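Local coordinates for protein trigger factor (PDB 2NSA) that probably acts as a ribosome-associated chaperone that keeps newly made proteins open and isomerises peptidyl-prolyl bonds, and is represented here by its C-terminal chaperone domain, at residues L13-K18 with E27-Q32; K36-V41 with I92-V97; I52-A57 with K79-L84; K116-L121 with R131-V136. All blocks are in the same frame, centred on the assembly; numbering follows the deposited sequence.

Interaction 1 (L13-K18 with E27-Q32); sequences LKKEGK and ESMREQ
Leu13 lies alongside Gln32, the two side chains sliding past each other in opposite directions, with Leu13 CD2 against CG and the amide group, 3.3 Å from Gln32 OE1. The contact joins a loop to a helix in the all-helical C-terminal chaperone domain: residues 13-18 leave helix 6-12 and pass beside helix 25-36 before the chain turns into it. The selenomethionine at Met29 curls at its second and third torsions and brings its methyl CE to 3.6 Å from Leu13 O and 4.1 Å from Leu13 CB, so the carbonyl and the first side-chain carbon are touched by one methyl. Lys15 comes from the loop to meet Met29 tip to tip, its NZ 3.7 Å from Met29 SE. Bends at chi2 and chi4 fold the lysine back over its own loop and deliver the ammonium to the carbonyl of Leu13. An alanine here would remove that ammonium, and Leu13 O would probably be left without this donor while the selenium would lose the neighbour at its tip. The backbone of Lys15 also pairs with His166 of the C-terminal histidine tag, a contact that belongs to the construct, and Met29 packs on Leu160 of helix 140-160. The Lys15 NZ to Leu13 O hydrogen bond is 2.8 Å long, its donor standing 52° out of the carbonyl plane.

Interaction 2 (K36-V41 with I92-V97); sequences KLPEIV and IKRDRV
The guanidinium of Arg94 is approached obliquely by the ring of Pro38, whose CG lies 3.8 Å from Arg94 NH2; the two side chains run side by side in the same direction. The polar end of the arginine is held from elsewhere, NH1 by a salt bridge to Asp91 and NE by a hydrogen bond to Leu34 O, which fixes the group beside the proline. Around the neighbouring helix turn, Val97 receives three residues of the 36-41 segment. The two valines slide past each other in opposite directions, Val97 CG2 lying 3.3 Å from Val41 CG1, tighter than usual van der Waals contact, while Val97 CG1 meets Leu37 CD2 at 3.9 Å and the end of Ile40. This is a short 3-10 turn, following helix 25-36, packed onto the long helix 77-105 of the C-terminal chaperone domain. Lys93 brings its CB to 3.5 Å from Val41 CG1, another tight pair, and then extends beyond CG, passing the carbonyl of Pro38 on the way to a water. That water accepts from Lys93 NZ at 2.8 Å and donates to Pro38 O, also at 2.8 Å. An alanine at Lys93 would keep the CB contact, but the water would probably lose its charged donor and a gap would open where the methylene chain passes Pro38 O.

Interaction 3 (I52-A57 with K79-L84); sequences ILVNEA and KFREEL
Arg81 NH1 donates to Asn55 OD1 at 2.7 Å, a short but bent hydrogen bond with an N-H...O angle of 131°. The amide and guanidinium planes are turned 72° apart, and the oxygen sits at the edge of the guanidinium, somewhat tilted from its plane. In that plane a water accepts from Arg81 NH2 at 3.1 Å and gives a weak bond back to Asn55 OD1, so the amide oxygen is reached by arginine and water together. Alongside this polar pair, Val54 CG1 stands 3.8 Å from Arg81 NH1 and 4.0 Å from Leu84 CD2. The same leucine methyl also rests on Ala57 CB at 3.8 Å, which sets it against two residues one helical turn apart, Val54 and Ala57. What aims the arginine is its chain, extended from CG to NE, together with a salt bridge from its NE to Glu77 a turn earlier on the same helix. Further out, Ile58 lies against both Arg81 and Leu84, and Ile88 and Lys85 touch Val54. The segment axes approach to 9.9 Å at 111° between their directions, a steep crossing of helices 47-64 and 77-105 that belongs to the all-alpha C-terminal domain of trigger factor.

Interaction 4 (K116-L121 with R131-V136); sequences KEAEEL and RAKSLV
Ala118 faces Ala132 and Val136 across a helical hairpin in which helix 111-125 is followed, after a short turn, by helix 129-138; the axes of the two segments pass within 8.2 Å at 129° between their directions. Small side chains make this close approach possible. Ala132 CB lies 3.4 Å from the carbonyl oxygen of Ala118, and one turn further along the same helix Val136 CG2 comes to 3.9 Å from Ala118 CB. The valine also touches Leu142 of helix 140-160, while Ala132 is covered in addition by Ala122 and Trp125, so this part is well buried.

The other side is looser and less enclosed, made by two long side chains that cross at a slant. Lys133 starts over the alanine, with its CG 3.9 Å from Ala118 CB, and a bend at chi3 (-69°) then carries its end round to Glu119, which runs out extended beyond CG. Their methylenes lie against each other, Lys133 CD 3.7 Å from Glu119 CG, before the charges meet. The salt bridge is also a hydrogen bond: Lys133 NZ donates over 2.9 Å to Glu119 OE2, arriving on the anti side of that oxygen and 17° out of the carboxylate plane.

Overall arrangement
All four contacts belong to the one C-terminal chaperone domain, but they differ in depth and chemistry. Interaction 2 lies nearest the chain's centre, about 10 Å from it between centres, and is mainly apolar with one bridging water. Interaction 3 shares helix 77-105 with it and touches it where Ile92 CD1 meets Leu53 CD1 at 3.8 Å, yet sits at the surface and has a direct polar bond. Interaction 4, some 29 Å from interaction 2 between centres and across the chain's centre, combines a buried alanine interface with an ion pair. Interaction 1, partly buried, adjoins interaction 2 in sequence through helix 25-36 and sets a loop against a helix by side-chain packing, its lysine hydrogen bond lying within the loop.

Interaction 1 (L13-K18 with E27-Q32)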
loop_
_atom_site.group_PDB
_atom_site.type_symbol
_atom_site.label_atom_id
_atom_site.label_comp_id
_atom_site.label_asym_id
_atom_site.label_seq_id
_atom_site.Cartn_x
_atom_site.Cartn_y
_atom_site.Cartn_z
ATOM N N LEU A 13 13.125 8.860 9.200
ATOM C CA LEU A 13 12.657 7.652 9.867
ATOM C C LEU A 13 13.662 7.101 10.875
ATOM O O LEU A 13 13.385 6.114 11.556
ATOM C CB LEU A 13 12.337 6.571 8.831
ATOM C CG LEU A 13 11.263 6.894 7.787
ATOM C CD1 LEU A 13 11.157 5.745 6.802
ATOM C CD2 LEU A 13 9.925 7.130 8.475
ATOM N N LYS A 14 14.825 7.738 10.970
ATOM C CA LYS A 14 15.852 7.288 11.900
ATOM C C LYS A 14 15.415 7.405 13.353
ATOM O O LYS A 14 14.808 8.396 13.754
ATOM C CB LYS A 14 17.145 8.080 11.703
ATOM C CG LYS A 14 17.902 7.734 10.441
ATOM C CD LYS A 14 19.231 8.472 10.393
ATOM C CE LYS A 14 20.031 8.096 9.156
ATOM N NZ LYS A 14 21.351 8.785 9.121
ATOM N N LYS A 15 15.727 6.376 14.132
ATOM C CA LYS A 15 15.394 6.352 15.548
ATOM C C LYS A 15 16.687 6.336 16.348
ATOM O O LYS A 15 17.760 6.080 15.801
ATOM C CB LYS A 15 14.557 5.115 15.880
ATOM C CG LYS A 15 13.219 5.065 15.159
ATOM C CD LYS A 15 12.348 6.254 15.532
ATOM C CE LYS A 15 11.013 6.225 14.802
ATOM N NZ LYS A 15 11.170 6.384 13.325
ATOM N N GLU A 16 16.588 6.603 17.644
ATOM C CA GLU A 16 17.767 6.629 18.497
ATOM C C GLU A 16 17.497 5.923 19.819
ATOM O O GLU A 16 16.405 6.019 20.374
ATOM C CB GLU A 16 18.186 8.084 18.748
ATOM C CG GLU A 16 19.482 8.264 19.531
ATOM C CD GLU A 16 20.077 9.657 19.356
ATOM O OE1 GLU A 16 19.386 10.649 19.670
ATOM O OE2 GLU A 16 21.236 9.755 18.899
ATOM N N GLY A 17 18.491 5.193 20.306
ATOM C CA GLY A 17 18.356 4.491 21.569
ATOM C C GLY A 17 17.300 3.402 21.690
ATOM O O GLY A 17 17.060 2.623 20.764
ATOM N N LYS A 18 16.662 3.372 22.856
ATOM C CA LYS A 18 15.644 2.385 23.205
ATOM C C LYS A 18 14.432 2.259 22.286
ATOM O O LYS A 18 13.931 1.155 22.074
ATOM C CB LYS A 18 15.155 2.644 24.636
ATOM C CG LYS A 18 16.260 3.072 25.590
ATOM C CD LYS A 18 17.392 2.058 25.631
ATOM C CE LYS A 18 18.615 2.648 26.309
ATOM N NZ LYS A 18 19.125 3.831 25.559
ATOM N N GLU A 27 4.784 -3.021 11.452
ATOM C CA GLU A 27 3.570 -2.266 11.159
ATOM C C GLU A 27 3.752 -0.751 11.248
ATOM O O GLU A 27 3.383 -0.019 10.329
ATOM C CB GLU A 27 2.451 -2.688 12.116
ATOM C CG GLU A 27 2.432 -4.172 12.462
ATOM C CD GLU A 27 2.277 -5.065 11.248
ATOM O OE1 GLU A 27 1.281 -4.901 10.509
ATOM O OE2 GLU A 27 3.150 -5.932 11.034
ATOM N N SER A 28 4.312 -0.287 12.361
ATOM C CA SER A 28 4.526 1.139 12.585
ATOM C C SER A 28 5.353 1.810 11.489
ATOM O O SER A 28 4.896 2.759 10.853
ATOM C CB SER A 28 5.202 1.356 13.943
ATOM O OG SER A 28 5.374 2.736 14.217
HETATM N N MSE A 29 6.570 1.317 11.277
HETATM C CA MSE A 29 7.456 1.881 10.262
HETATM C C MSE A 29 6.849 1.836 8.860
HETATM O O MSE A 29 6.946 2.806 8.109
HETATM C CB MSE A 29 8.800 1.148 10.263
HETATM C CG MSE A 29 9.670 1.415 11.486
HETATM SE SE MSE A 29 10.391 3.216 11.563
HETATM C CE MSE A 29 12.082 2.900 10.682
ATOM N N ARG A 30 6.229 0.714 8.505
ATOM C CA ARG A 30 5.614 0.591 7.186
ATOM C C ARG A 30 4.567 1.675 6.993
ATOM O O ARG A 30 4.489 2.294 5.933
ATOM C CB ARG A 30 4.961 -0.782 7.017
ATOM C CG ARG A 30 5.943 -1.918 6.834
ATOM C CD ARG A 30 5.243 -3.257 6.918
ATOM N NE ARG A 30 6.177 -4.319 7.283
ATOM C CZ ARG A 30 5.815 -5.493 7.791
ATOM N NH1 ARG A 30 4.532 -5.764 7.995
ATOM N NH2 ARG A 30 6.739 -6.388 8.116
ATOM N N GLU A 31 3.766 1.903 8.027
ATOM C CA GLU A 31 2.711 2.905 7.973
ATOM C C GLU A 31 3.244 4.300 7.640
ATOM O O GLU A 31 2.769 4.939 6.702
ATOM C CB GLU A 31 1.957 2.938 9.305
ATOM C CG GLU A 31 0.635 3.682 9.262
ATOM C CD GLU A 31 -0.098 3.644 10.591
ATOM O OE1 GLU A 31 -0.239 2.542 11.163
ATOM O OE2 GLU A 31 -0.543 4.715 11.062
ATOM N N GLN A 32 4.228 4.776 8.398
ATOM C CA GLN A 32 4.779 6.103 8.144
ATOM C C GLN A 32 5.509 6.152 6.807
ATOM O O GLN A 32 5.491 7.171 6.116
ATOM C CB GLN A 32 5.727 6.524 9.275
ATOM C CG GLN A 32 6.265 7.944 9.123
ATOM C CD GLN A 32 6.928 8.468 10.387
ATOM O OE1 GLN A 32 7.878 7.875 10.898
ATOM N NE2 GLN A 32 6.425 9.590 10.895
#

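Interaction 2 (K36-V41 with I92-V97)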
loop_
_atom_site.group_PDB
_atom_site.type_symbol
_atom_site.label_atom_id
_atom_site.label_comp_id
_atom_site.label_asym_id
_atom_site.label_seq_id
_atom_site.Cartn_x
_atom_site.Cartn_y
_atom_site.Cartn_z
ATOM N N LYS A 36 4.466 8.736 3.642
ATOM C CA LYS A 36 5.359 9.752 3.097
ATOM C C LYS A 36 5.835 9.505 1.670
ATOM O O LYS A 36 6.206 10.446 0.968
ATOM C CB LYS A 36 6.572 9.919 4.018
ATOM C CG LYS A 36 6.231 10.453 5.400
ATOM C CD LYS A 36 5.566 11.820 5.317
ATOM C CE LYS A 36 5.297 12.390 6.702
ATOM N NZ LYS A 36 4.645 13.725 6.642
ATOM N N LEU A 37 5.814 8.249 1.235
ATOM C CA LEU A 37 6.267 7.910 -0.110
ATOM C C LEU A 37 5.700 8.762 -1.253
ATOM O O LEU A 37 6.432 9.141 -2.161
ATOM C CB LEU A 37 6.017 6.421 -0.394
ATOM C CG LEU A 37 7.035 5.449 0.218
ATOM C CD1 LEU A 37 6.612 4.006 -0.050
ATOM C CD2 LEU A 37 8.415 5.716 -0.382
ATOM N N PRO A 38 4.396 9.087 -1.224
ATOM C CA PRO A 38 3.824 9.899 -2.308
ATOM C C PRO A 38 4.524 11.241 -2.536
ATOM O O PRO A 38 4.464 11.802 -3.629
ATOM C CB PRO A 38 2.370 10.094 -1.870
ATOM C CG PRO A 38 2.089 8.889 -1.050
ATOM C CD PRO A 38 3.360 8.718 -0.245
ATOM N N GLU A 39 5.186 11.748 -1.504
ATOM C CA GLU A 39 5.867 13.037 -1.585
ATOM C C GLU A 39 7.087 13.109 -2.499
ATOM O O GLU A 39 7.475 14.198 -2.922
ATOM C CB GLU A 39 6.267 13.489 -0.181
ATOM C CG GLU A 39 5.096 13.948 0.672
ATOM C CD GLU A 39 5.494 14.233 2.109
ATOM O OE1 GLU A 39 6.645 14.666 2.334
ATOM O OE2 GLU A 39 4.650 14.032 3.011
ATOM N N ILE A 40 7.681 11.965 -2.819
ATOM C CA ILE A 40 8.877 11.955 -3.654
ATOM C C ILE A 40 8.662 11.627 -5.124
ATOM O O ILE A 40 9.607 11.266 -5.831
ATOM C CB ILE A 40 9.929 10.987 -3.084
ATOM C CG1 ILE A 40 9.414 9.546 -3.145
ATOM C CG2 ILE A 40 10.238 11.368 -1.642
ATOM C CD1 ILE A 40 10.460 8.509 -2.776
ATOM N N VAL A 41 7.423 11.749 -5.589
ATOM C CA VAL A 41 7.130 11.477 -6.988
ATOM C C VAL A 41 6.064 12.426 -7.519
ATOM O O VAL A 41 5.240 12.936 -6.764
ATOM C CB VAL A 41 6.663 10.013 -7.194
ATOM C CG1 VAL A 41 5.306 9.799 -6.551
ATOM C CG2 VAL A 41 6.622 9.681 -8.675
ATOM N N ILE A 92 -2.048 6.467 -6.191
ATOM C CA ILE A 92 -1.465 6.341 -7.523
ATOM C C ILE A 92 0.031 6.644 -7.452
ATOM O O ILE A 92 0.849 5.930 -8.047
ATOM C CB ILE A 92 -2.155 7.296 -8.521
ATOM C CG1 ILE A 92 -3.592 6.824 -8.750
ATOM C CG2 ILE A 92 -1.425 7.289 -9.865
ATOM C CD1 ILE A 92 -4.417 7.780 -9.625
ATOM N N LYS A 93 0.386 7.705 -6.733
ATOM C CA LYS A 93 1.791 8.067 -6.575
ATOM C C LYS A 93 2.548 6.976 -5.826
ATOM O O LYS A 93 3.644 6.571 -6.230
ATOM C CB LYS A 93 1.924 9.381 -5.804
ATOM C CG LYS A 93 1.467 10.593 -6.582
ATOM C CD LYS A 93 1.575 11.842 -5.725
ATOM C CE LYS A 93 1.151 13.072 -6.478
ATOM N NZ LYS A 93 1.216 14.278 -5.604
ATOM N N ARG A 94 1.953 6.504 -4.735
ATOM C CA ARG A 94 2.564 5.476 -3.912
ATOM C C ARG A 94 2.828 4.208 -4.715
ATOM O O ARG A 94 3.920 3.631 -4.645
ATOM C CB ARG A 94 1.662 5.150 -2.718
ATOM C CG ARG A 94 2.370 4.398 -1.606
ATOM C CD ARG A 94 1.469 4.145 -0.401
ATOM N NE ARG A 94 0.910 5.369 0.167
ATOM C CZ ARG A 94 -0.325 5.804 -0.064
ATOM N NH1 ARG A 94 -1.131 5.114 -0.856
ATOM N NH2 ARG A 94 -0.762 6.919 0.513
ATOM N N ASP A 95 1.834 3.760 -5.476
ATOM C CA ASP A 95 2.029 2.550 -6.257
ATOM C C ASP A 95 3.117 2.719 -7.316
ATOM O O ASP A 95 3.873 1.786 -7.580
ATOM C CB ASP A 95 0.708 2.082 -6.874
ATOM C CG ASP A 95 -0.262 1.557 -5.825
ATOM O OD1 ASP A 95 0.174 1.323 -4.678
ATOM O OD2 ASP A 95 -1.459 1.371 -6.147
ATOM N N ARG A 96 3.212 3.901 -7.920
ATOM C CA ARG A 96 4.257 4.136 -8.909
ATOM C C ARG A 96 5.632 4.063 -8.226
ATOM O O ARG A 96 6.560 3.420 -8.741
ATOM C CB ARG A 96 4.079 5.507 -9.566
ATOM C CG ARG A 96 5.263 5.936 -10.436
ATOM C CD ARG A 96 5.493 5.010 -11.615
ATOM N NE ARG A 96 6.553 5.551 -12.470
ATOM C CZ ARG A 96 7.201 4.864 -13.407
ATOM N NH1 ARG A 96 6.907 3.589 -13.629
ATOM N NH2 ARG A 96 8.153 5.455 -14.116
ATOM N N VAL A 97 5.767 4.714 -7.073
ATOM C CA VAL A 97 7.040 4.708 -6.340
ATOM C C VAL A 97 7.451 3.285 -5.962
ATOM O O VAL A 97 8.617 2.898 -6.116
ATOM C CB VAL A 97 6.959 5.560 -5.044
ATOM C CG1 VAL A 97 8.274 5.457 -4.265
ATOM C CG2 VAL A 97 6.677 7.002 -5.398
HETATM O O HOH W 1 3.841 14.330 -4.647
#

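Interaction 3 (I52-A57 with K79-L84)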
loop_
_atom_site.group_PDB
_atom_site.type_symbol
_atom_site.label_atom_id
_atom_site.label_comp_id
_atom_site.label_asym_id
_atom_site.label_seq_id
_atom_site.Cartn_x
_atom_site.Cartn_y
_atom_site.Cartn_z
ATOM N N ILE A 52 -13.368 10.709 -11.994
ATOM C CA ILE A 52 -13.918 9.402 -12.344
ATOM C C ILE A 52 -13.554 8.352 -11.296
ATOM O O ILE A 52 -14.397 7.527 -10.920
ATOM C CB ILE A 52 -13.416 8.935 -13.732
ATOM C CG1 ILE A 52 -13.943 9.884 -14.817
ATOM C CG2 ILE A 52 -13.906 7.522 -14.022
ATOM C CD1 ILE A 52 -13.331 9.644 -16.181
ATOM N N LEU A 53 -12.311 8.379 -10.819
ATOM C CA LEU A 53 -11.875 7.408 -9.818
ATOM C C LEU A 53 -12.614 7.621 -8.499
ATOM O O LEU A 53 -12.945 6.662 -7.798
ATOM C CB LEU A 53 -10.358 7.499 -9.603
ATOM C CG LEU A 53 -9.558 7.148 -10.860
ATOM C CD1 LEU A 53 -8.072 7.183 -10.548
ATOM C CD2 LEU A 53 -9.962 5.764 -11.359
ATOM N N VAL A 54 -12.873 8.881 -8.172
ATOM C CA VAL A 54 -13.594 9.209 -6.948
ATOM C C VAL A 54 -15.012 8.630 -7.052
ATOM O O VAL A 54 -15.515 8.033 -6.100
ATOM C CB VAL A 54 -13.639 10.745 -6.729
ATOM C CG1 VAL A 54 -14.632 11.101 -5.618
ATOM C CG2 VAL A 54 -12.250 11.249 -6.363
ATOM N N ASN A 55 -15.652 8.778 -8.210
ATOM C CA ASN A 55 -17.006 8.239 -8.374
ATOM C C ASN A 55 -17.045 6.733 -8.205
ATOM O O ASN A 55 -17.947 6.194 -7.565
ATOM C CB ASN A 55 -17.586 8.545 -9.752
ATOM C CG ASN A 55 -17.732 10.011 -10.006
ATOM O OD1 ASN A 55 -18.044 10.782 -9.099
ATOM N ND2 ASN A 55 -17.528 10.412 -11.255
ATOM N N GLU A 56 -16.074 6.051 -8.797
ATOM C CA GLU A 56 -16.027 4.602 -8.717
ATOM C C GLU A 56 -15.814 4.113 -7.291
ATOM O O GLU A 56 -16.383 3.093 -6.890
ATOM C CB GLU A 56 -14.951 4.084 -9.672
ATOM C CG GLU A 56 -15.208 4.574 -11.097
ATOM C CD GLU A 56 -14.149 4.140 -12.093
ATOM O OE1 GLU A 56 -12.948 4.266 -11.784
ATOM O OE2 GLU A 56 -14.528 3.690 -13.196
ATOM N N ALA A 57 -15.022 4.855 -6.518
ATOM C CA ALA A 57 -14.758 4.504 -5.122
ATOM C C ALA A 57 -16.043 4.678 -4.318
ATOM O O ALA A 57 -16.371 3.858 -3.458
ATOM C CB ALA A 57 -13.666 5.396 -4.550
ATOM N N LYS A 79 -16.837 17.956 0.376
ATOM C CA LYS A 79 -15.613 17.866 1.170
ATOM C C LYS A 79 -15.057 16.450 1.114
ATOM O O LYS A 79 -13.847 16.252 0.975
ATOM C CB LYS A 79 -15.894 18.242 2.625
ATOM C CG LYS A 79 -16.438 19.648 2.841
ATOM C CD LYS A 79 -15.370 20.734 2.744
ATOM C CE LYS A 79 -15.101 21.163 1.312
ATOM N NZ LYS A 79 -14.213 22.359 1.268
ATOM N N PHE A 80 -15.949 15.468 1.230
ATOM C CA PHE A 80 -15.545 14.067 1.192
ATOM C C PHE A 80 -14.909 13.728 -0.154
ATOM O O PHE A 80 -13.883 13.046 -0.210
ATOM C CB PHE A 80 -16.741 13.149 1.441
ATOM C CG PHE A 80 -16.408 11.688 1.319
ATOM C CD1 PHE A 80 -15.436 11.113 2.137
ATOM C CD2 PHE A 80 -17.041 10.891 0.373
ATOM C CE1 PHE A 80 -15.100 9.759 2.010
ATOM C CE2 PHE A 80 -16.712 9.537 0.240
ATOM C CZ PHE A 80 -15.740 8.974 1.061
ATOM N N ARG A 81 -15.514 14.202 -1.240
ATOM C CA ARG A 81 -14.957 13.935 -2.564
ATOM C C ARG A 81 -13.567 14.552 -2.684
ATOM O O ARG A 81 -12.653 13.932 -3.236
ATOM C CB ARG A 81 -15.872 14.484 -3.661
ATOM C CG ARG A 81 -17.099 13.623 -3.935
ATOM C CD ARG A 81 -17.971 14.231 -5.038
ATOM N NE ARG A 81 -19.204 13.478 -5.242
ATOM C CZ ARG A 81 -19.312 12.385 -5.992
ATOM N NH1 ARG A 81 -18.255 11.899 -6.632
ATOM N NH2 ARG A 81 -20.482 11.764 -6.091
ATOM N N GLU A 82 -13.401 15.762 -2.153
ATOM C CA GLU A 82 -12.103 16.438 -2.206
ATOM C C GLU A 82 -11.044 15.617 -1.472
ATOM O O GLU A 82 -9.914 15.472 -1.953
ATOM C CB GLU A 82 -12.196 17.842 -1.583
ATOM C CG GLU A 82 -12.818 18.910 -2.493
ATOM C CD GLU A 82 -13.296 20.152 -1.738
ATOM O OE1 GLU A 82 -12.617 20.584 -0.780
ATOM O OE2 GLU A 82 -14.352 20.707 -2.113
ATOM N N GLU A 83 -11.403 15.089 -0.307
ATOM C CA GLU A 83 -10.462 14.285 0.467
ATOM C C GLU A 83 -10.136 12.983 -0.245
ATOM O O GLU A 83 -8.974 12.574 -0.324
ATOM C CB GLU A 83 -11.020 13.959 1.853
ATOM C CG GLU A 83 -10.123 13.000 2.621
ATOM C CD GLU A 83 -10.383 13.004 4.107
ATOM O OE1 GLU A 83 -10.494 14.106 4.690
ATOM O OE2 GLU A 83 -10.460 11.906 4.695
ATOM N N LEU A 84 -11.173 12.330 -0.754
ATOM C CA LEU A 84 -11.005 11.068 -1.452
ATOM C C LEU A 84 -10.143 11.248 -2.695
ATOM O O LEU A 84 -9.354 10.364 -3.047
ATOM C CB LEU A 84 -12.374 10.493 -1.829
ATOM C CG LEU A 84 -12.427 9.084 -2.420
ATOM C CD1 LEU A 84 -11.638 8.118 -1.550
ATOM C CD2 LEU A 84 -13.883 8.642 -2.534
HETATM O O HOH W 2 -20.412 8.972 -7.462
#

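Interaction 4 (K116-L121 with R131-V136)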
loop_
_atom_site.group_PDB
_atom_site.type_symbol
_atom_site.label_atom_id
_atom_site.label_comp_id
_atom_site.label_asym_id
_atom_site.label_seq_id
_atom_site.Cartn_x
_atom_site.Cartn_y
_atom_site.Cartn_z
ATOM N N LYS A 116 3.029 -19.961 -1.498
ATOM C CA LYS A 116 3.211 -19.863 -0.050
ATOM C C LYS A 116 2.235 -18.871 0.567
ATOM O O LYS A 116 1.647 -19.128 1.620
ATOM C CB LYS A 116 4.635 -19.420 0.296
ATOM C CG LYS A 116 5.702 -20.495 0.167
ATOM C CD LYS A 116 7.028 -19.984 0.733
ATOM C CE LYS A 116 8.107 -21.055 0.740
ATOM N NZ LYS A 116 9.374 -20.549 1.344
ATOM N N GLU A 117 2.064 -17.730 -0.088
ATOM C CA GLU A 117 1.161 -16.716 0.427
ATOM C C GLU A 117 -0.279 -17.215 0.406
ATOM O O GLU A 117 -1.046 -16.967 1.333
ATOM C CB GLU A 117 1.270 -15.434 -0.397
ATOM C CG GLU A 117 0.799 -14.215 0.357
ATOM C CD GLU A 117 1.720 -13.888 1.511
ATOM O OE1 GLU A 117 2.859 -13.448 1.250
ATOM O OE2 GLU A 117 1.315 -14.084 2.672
ATOM N N ALA A 118 -0.654 -17.917 -0.658
ATOM C CA ALA A 118 -2.007 -18.434 -0.750
ATOM C C ALA A 118 -2.248 -19.414 0.395
ATOM O O ALA A 118 -3.330 -19.446 0.968
ATOM C CB ALA A 118 -2.225 -19.125 -2.097
ATOM N N GLU A 119 -1.236 -20.211 0.727
ATOM C CA GLU A 119 -1.368 -21.176 1.816
ATOM C C GLU A 119 -1.622 -20.462 3.139
ATOM O O GLU A 119 -2.451 -20.895 3.942
ATOM C CB GLU A 119 -0.107 -22.037 1.927
ATOM C CG GLU A 119 0.239 -22.793 0.654
ATOM C CD GLU A 119 1.406 -23.748 0.830
ATOM O OE1 GLU A 119 2.404 -23.366 1.476
ATOM O OE2 GLU A 119 1.330 -24.882 0.311
ATOM N N GLU A 120 -0.918 -19.355 3.360
ATOM C CA GLU A 120 -1.077 -18.599 4.596
ATOM C C GLU A 120 -2.416 -17.878 4.671
ATOM O O GLU A 120 -2.966 -17.698 5.755
ATOM C CB GLU A 120 0.060 -17.590 4.741
ATOM C CG GLU A 120 1.428 -18.229 4.668
ATOM C CD GLU A 120 2.544 -17.237 4.892
ATOM O OE1 GLU A 120 2.621 -16.248 4.130
ATOM O OE2 GLU A 120 3.346 -17.446 5.828
ATOM N N LEU A 121 -2.940 -17.456 3.526
ATOM C CA LEU A 121 -4.225 -16.764 3.507
ATOM C C LEU A 121 -5.404 -17.711 3.650
ATOM O O LEU A 121 -6.468 -17.317 4.120
ATOM C CB LEU A 121 -4.392 -15.980 2.210
ATOM C CG LEU A 121 -3.616 -14.666 2.096
ATOM C CD1 LEU A 121 -3.662 -14.172 0.655
ATOM C CD2 LEU A 121 -4.216 -13.638 3.039
ATOM N N ARG A 131 -7.202 -25.346 -1.955
ATOM C CA ARG A 131 -8.300 -24.595 -2.550
ATOM C C ARG A 131 -7.813 -23.181 -2.855
ATOM O O ARG A 131 -8.091 -22.626 -3.918
ATOM C CB ARG A 131 -9.472 -24.530 -1.571
ATOM C CG ARG A 131 -10.737 -23.929 -2.144
ATOM C CD ARG A 131 -11.370 -24.896 -3.113
ATOM N NE ARG A 131 -12.624 -24.402 -3.667
ATOM C CZ ARG A 131 -13.399 -25.115 -4.477
ATOM N NH1 ARG A 131 -13.040 -26.346 -4.816
ATOM N NH2 ARG A 131 -14.525 -24.601 -4.951
ATOM N N ALA A 132 -7.081 -22.601 -1.907
ATOM C CA ALA A 132 -6.560 -21.251 -2.075
ATOM C C ALA A 132 -5.572 -21.180 -3.234
ATOM O O ALA A 132 -5.642 -20.269 -4.058
ATOM C CB ALA A 132 -5.894 -20.773 -0.782
ATOM N N LYS A 133 -4.649 -22.137 -3.301
ATOM C CA LYS A 133 -3.670 -22.145 -4.381
ATOM C C LYS A 133 -4.316 -22.339 -5.751
ATOM O O LYS A 133 -3.824 -21.819 -6.753
ATOM C CB LYS A 133 -2.610 -23.220 -4.130
ATOM C CG LYS A 133 -1.621 -22.827 -3.040
ATOM C CD LYS A 133 -0.555 -23.881 -2.820
ATOM C CE LYS A 133 -1.139 -25.133 -2.200
ATOM N NZ LYS A 133 -0.081 -26.139 -1.925
ATOM N N SER A 134 -5.422 -23.077 -5.792
ATOM C CA SER A 134 -6.130 -23.315 -7.048
ATOM C C SER A 134 -6.852 -22.053 -7.505
ATOM O O SER A 134 -6.900 -21.755 -8.700
ATOM C CB SER A 134 -7.145 -24.451 -6.886
ATOM O OG SER A 134 -6.489 -25.679 -6.647
ATOM N N LEU A 135 -7.420 -21.320 -6.553
ATOM C CA LEU A 135 -8.126 -20.082 -6.868
ATOM C C LEU A 135 -7.157 -19.073 -7.464
ATOM O O LEU A 135 -7.467 -18.389 -8.443
ATOM C CB LEU A 135 -8.776 -19.496 -5.608
ATOM C CG LEU A 135 -10.239 -19.855 -5.322
ATOM C CD1 LEU A 135 -10.447 -21.356 -5.436
ATOM C CD2 LEU A 135 -10.621 -19.356 -3.936
ATOM N N VAL A 136 -5.974 -18.983 -6.872
ATOM C CA VAL A 136 -4.968 -18.053 -7.357
ATOM C C VAL A 136 -4.501 -18.446 -8.754
ATOM O O VAL A 136 -4.276 -17.590 -9.611
ATOM C CB VAL A 136 -3.764 -18.010 -6.398
ATOM C CG1 VAL A 136 -2.678 -17.100 -6.954
ATOM C CG2 VAL A 136 -4.230 -17.520 -5.033
#